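Local coordinates for protein INRS (Synechocystis sp., PDB 5FMN) that senses nickel and regulates transcription, probably as a DNA-binding repressor of the CsoR-like family, represented here by its all-helical metal-sensitive repressor domain, at residues B[79-82]-B[83-87]; B[99-102]-B[103-107]. All coordinates share one frame; numbering follows the deposited sequence.

Contact 1: residues B[79-82]-B[83-87]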
# COMPACT_ATOMS: atom_id res chain seq x y z
N MET B 79 -17.98 -4.08 -11.00
CA MET B 79 -17.45 -3.73 -12.33
C MET B 79 -18.26 -4.40 -13.41
O MET B 79 -18.60 -3.77 -14.42
CB MET B 79 -15.99 -4.17 -12.51
CG MET B 79 -14.93 -3.08 -12.46
SD MET B 79 -13.29 -3.60 -13.06
CE MET B 79 -13.09 -5.20 -12.24
N ASN B 80 -18.48 -5.71 -13.22
CA ASN B 80 -19.33 -6.49 -14.11
C ASN B 80 -20.73 -5.90 -14.30
O ASN B 80 -21.16 -5.74 -15.44
CB ASN B 80 -19.42 -7.95 -13.66
CG ASN B 80 -20.26 -8.79 -14.61
OD1 ASN B 80 -20.27 -8.58 -15.82
ND2 ASN B 80 -21.01 -9.71 -14.05
N GLU B 81 -21.41 -5.53 -13.21
CA GLU B 81 -22.71 -4.85 -13.32
C GLU B 81 -22.59 -3.53 -14.06
O GLU B 81 -23.42 -3.23 -14.90
CB GLU B 81 -23.38 -4.60 -11.99
CG GLU B 81 -23.70 -5.88 -11.23
CD GLU B 81 -24.18 -5.61 -9.81
OE1 GLU B 81 -24.30 -4.40 -9.45
OE2 GLU B 81 -24.42 -6.60 -9.08
N CYS B 82 -21.55 -2.76 -13.79
CA CYS B 82 -21.41 -1.43 -14.43
C CYS B 82 -21.21 -1.54 -15.92
O CYS B 82 -21.91 -0.89 -16.69
CB CYS B 82 -20.26 -0.61 -13.82
SG CYS B 82 -20.55 -0.14 -12.07
N ILE B 83 -20.29 -2.39 -16.34
CA ILE B 83 -20.05 -2.54 -17.77
C ILE B 83 -21.21 -3.24 -18.51
O ILE B 83 -21.52 -2.89 -19.67
CB ILE B 83 -18.70 -3.23 -18.07
CG1 ILE B 83 -18.30 -2.96 -19.53
CG2 ILE B 83 -18.79 -4.73 -17.83
CD1 ILE B 83 -17.03 -3.65 -19.97
N THR B 84 -21.85 -4.20 -17.84
CA THR B 84 -23.06 -4.84 -18.37
C THR B 84 -24.23 -3.83 -18.57
O THR B 84 -24.84 -3.77 -19.63
CB THR B 84 -23.53 -5.99 -17.45
OG1 THR B 84 -22.53 -7.03 -17.41
CG2 THR B 84 -24.83 -6.56 -17.93
N ARG B 85 -24.49 -3.02 -17.55
CA ARG B 85 -25.54 -1.99 -17.61
C ARG B 85 -25.26 -0.91 -18.68
O ARG B 85 -26.19 -0.41 -19.31
CB ARG B 85 -25.69 -1.35 -16.24
CG ARG B 85 -27.01 -0.67 -15.96
CD ARG B 85 -27.28 -0.56 -14.46
NE ARG B 85 -26.15 0.03 -13.74
CZ ARG B 85 -25.46 -0.55 -12.74
NH1 ARG B 85 -25.83 -1.72 -12.24
NH2 ARG B 85 -24.39 0.05 -12.24
N ALA B 86 -23.99 -0.60 -18.91
CA ALA B 86 -23.55 0.27 -20.00
C ALA B 86 -23.84 -0.26 -21.40
O ALA B 86 -24.35 0.47 -22.26
CB ALA B 86 -22.05 0.57 -19.89
N ALA B 87 -23.51 -1.52 -21.64
CA ALA B 87 -23.89 -2.17 -22.90
C ALA B 87 -25.41 -2.20 -23.09
O ALA B 87 -25.89 -1.90 -24.18
CB ALA B 87 -23.31 -3.56 -22.98
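With chi1 at -64°, T84 sets OG1 beside its own backbone N and carries the hydroxyl back over the preceding turn, while N80 has CG anti to the backbone N, which brings OD1, on that branch, near the same hydroxyl. The result is a fork on one carbonyl: N80 O accepts from T84 OG1 at 2.7 Å and from T84 N at 2.9 Å. The two donors approach from opposite faces of the carbonyl plane, the hydroxyl standing 38° out of it. This second bond from a threonine to the carbonyl four residues back is a familiar feature of helices. N80 OD1 also lies 3.2 Å from T84 OG1. A valine in place of this threonine would probably leave N80 O with only the helix N-H as donor in this turn, and N80 OD1 facing a methyl group. One residue further on, R85 folds back with a bend at chi3, and E81 O lies over one face of its guanidinium, 3.9 Å above the plane and offset toward the rim. E81 OE1 stays 4.2 Å from R85 NH1, beyond salt-bridge range, and the carboxylate and guanidinium planes are turned 71° apart. Beside them, R85 NH2 lies 3.8 Å from C82 SG, and this same nitrogen forms a salt bridge to E95 on helix 92-106. The whole contact lies in the C-terminal part of helix 53-89, where M79, C82 and A86 face helix 92-106 and I83 packs on E95 of the second subunit.

Contact 2: residues B[99-102]-B[103-107]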
# COMPACT_ATOMS: atom_id res chain seq x y z
N LEU B 99 -18.27 3.24 -11.20
CA LEU B 99 -17.09 2.42 -11.10
C LEU B 99 -16.08 3.18 -10.29
O LEU B 99 -15.42 2.60 -9.44
CB LEU B 99 -16.49 2.11 -12.46
CG LEU B 99 -15.94 0.69 -12.57
CD1 LEU B 99 -15.31 0.47 -13.93
CD2 LEU B 99 -14.94 0.41 -11.46
N LYS B 100 -15.94 4.48 -10.59
CA LYS B 100 -14.86 5.29 -10.02
C LYS B 100 -15.04 5.48 -8.53
O LYS B 100 -14.05 5.46 -7.81
CB LYS B 100 -14.73 6.63 -10.73
CG LYS B 100 -14.10 6.51 -12.11
CD LYS B 100 -14.48 7.65 -13.05
CE LYS B 100 -13.64 7.61 -14.31
NZ LYS B 100 -13.66 8.92 -15.00
N GLU B 101 -16.29 5.59 -8.08
CA GLU B 101 -16.60 5.67 -6.67
C GLU B 101 -16.15 4.41 -5.95
O GLU B 101 -15.66 4.48 -4.82
CB GLU B 101 -18.12 5.84 -6.37
CG GLU B 101 -18.34 6.68 -5.09
CD GLU B 101 -19.59 6.35 -4.24
OE1 GLU B 101 -20.73 6.24 -4.75
OE2 GLU B 101 -19.44 6.31 -2.99
N ALA B 102 -16.45 3.28 -6.56
CA ALA B 102 -16.11 2.00 -5.98
C ALA B 102 -14.60 1.84 -5.89
O ALA B 102 -14.10 1.35 -4.88
CB ALA B 102 -16.73 0.89 -6.80
N LEU B 103 -13.87 2.22 -6.94
CA LEU B 103 -12.40 2.26 -6.90
C LEU B 103 -11.83 3.25 -5.91
O LEU B 103 -10.77 3.03 -5.35
CB LEU B 103 -11.82 2.63 -8.27
CG LEU B 103 -11.76 1.56 -9.33
CD1 LEU B 103 -11.24 2.14 -10.63
CD2 LEU B 103 -10.85 0.44 -8.85
N ASP B 104 -12.46 4.41 -5.78
CA ASP B 104 -12.00 5.36 -4.78
C ASP B 104 -11.95 4.65 -3.43
O ASP B 104 -10.92 4.67 -2.78
CB ASP B 104 -12.91 6.59 -4.73
CG ASP B 104 -12.76 7.49 -5.97
OD1 ASP B 104 -11.70 7.44 -6.64
OD2 ASP B 104 -13.69 8.30 -6.24
N ARG B 105 -13.04 3.98 -3.05
CA ARG B 105 -13.16 3.42 -1.68
C ARG B 105 -12.39 2.11 -1.53
O ARG B 105 -12.06 1.70 -0.43
CB ARG B 105 -14.64 3.25 -1.23
CG ARG B 105 -15.54 4.50 -1.43
CD ARG B 105 -15.48 5.60 -0.36
NE ARG B 105 -14.35 6.51 -0.56
CZ ARG B 105 -14.27 7.44 -1.53
NH1 ARG B 105 -15.24 7.58 -2.45
NH2 ARG B 105 -13.19 8.21 -1.61
N PHE B 106 -12.09 1.48 -2.66
CA PHE B 106 -11.23 0.29 -2.70
C PHE B 106 -9.73 0.59 -2.56
O PHE B 106 -9.00 -0.25 -2.07
CB PHE B 106 -11.46 -0.47 -4.01
CG PHE B 106 -10.71 -1.76 -4.11
CD1 PHE B 106 -9.41 -1.78 -4.62
CD2 PHE B 106 -11.30 -2.95 -3.73
CE1 PHE B 106 -8.71 -2.98 -4.71
CE2 PHE B 106 -10.60 -4.14 -3.81
CZ PHE B 106 -9.31 -4.16 -4.30
N LEU B 107 -9.26 1.74 -3.06
CA LEU B 107 -7.82 2.00 -3.12
C LEU B 107 -7.28 2.65 -1.85
O LEU B 107 -6.25 2.22 -1.33
CB LEU B 107 -7.48 2.83 -4.35
CG LEU B 107 -7.75 2.07 -5.66
CD1 LEU B 107 -7.88 3.03 -6.83
CD2 LEU B 107 -6.67 1.03 -5.94
OXT LEU B 107 -7.85 3.60 -1.31
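K100 O receives the shortest backbone bond of this turn, from D104 N at 2.8 Å with an N-H...O angle of 153°. The D104 carboxylate lies close to the same carbonyl: its CG is 3.0 Å from K100 O, and since OD1 and OD2 are acceptors like that oxygen, no hydrogen bond joins them. R72 of the second subunit forms a salt bridge to D104 OD1, which probably offsets the carboxylate's charge. On the buried side, L99 and L103 meet obliquely through methyl and methine groups, with L99 CD2 4.0 Å from L103 CG. L103 has CG beside its backbone N (chi1 -79°), which directs the branch back along the helix toward L99. A different pairing occupies the polar side. R105 CG, set beside its own backbone N, lies 3.4 Å from E101 O; bends at chi2 and chi3 then turn the guanidinium back, with NH1 4.2 Å from E101 CG. The carboxylate and guanidinium planes differ by 38°, yet E101 OE2 remains 4.4 Å from R105 NH1, too far for a salt bridge. E101 and R105 also pack on P54 and I58 of the third subunit, respectively. The chemistry is therefore divided around an amphipathic helix: leucines provide apolar packing, D104 ties its charge to another subunit, and the E101–R105 attraction is likely to be electrostatic at a distance, with no direct salt bridge between the two.

How the contacts relate
From the N terminus, the chain runs through helix 26-48 and then helix 53-89, which holds contact 1 close to its C-terminal end. A short connection leads to helix 92-106 and contact 2, at the end of the chain. The two contacts are in series: each joins successive turns of one helix, closes no long loop, and neither nests in nor crosses the other. Their centres are about 15 Å apart, but the helices return alongside each other, and M79 CG reaches L99 CD2 at 3.6 Å. This packing joins helix 53-89 to helix 92-106, while both contacts also border the second subunit, combining the intrachain hairpin with the assembly interface.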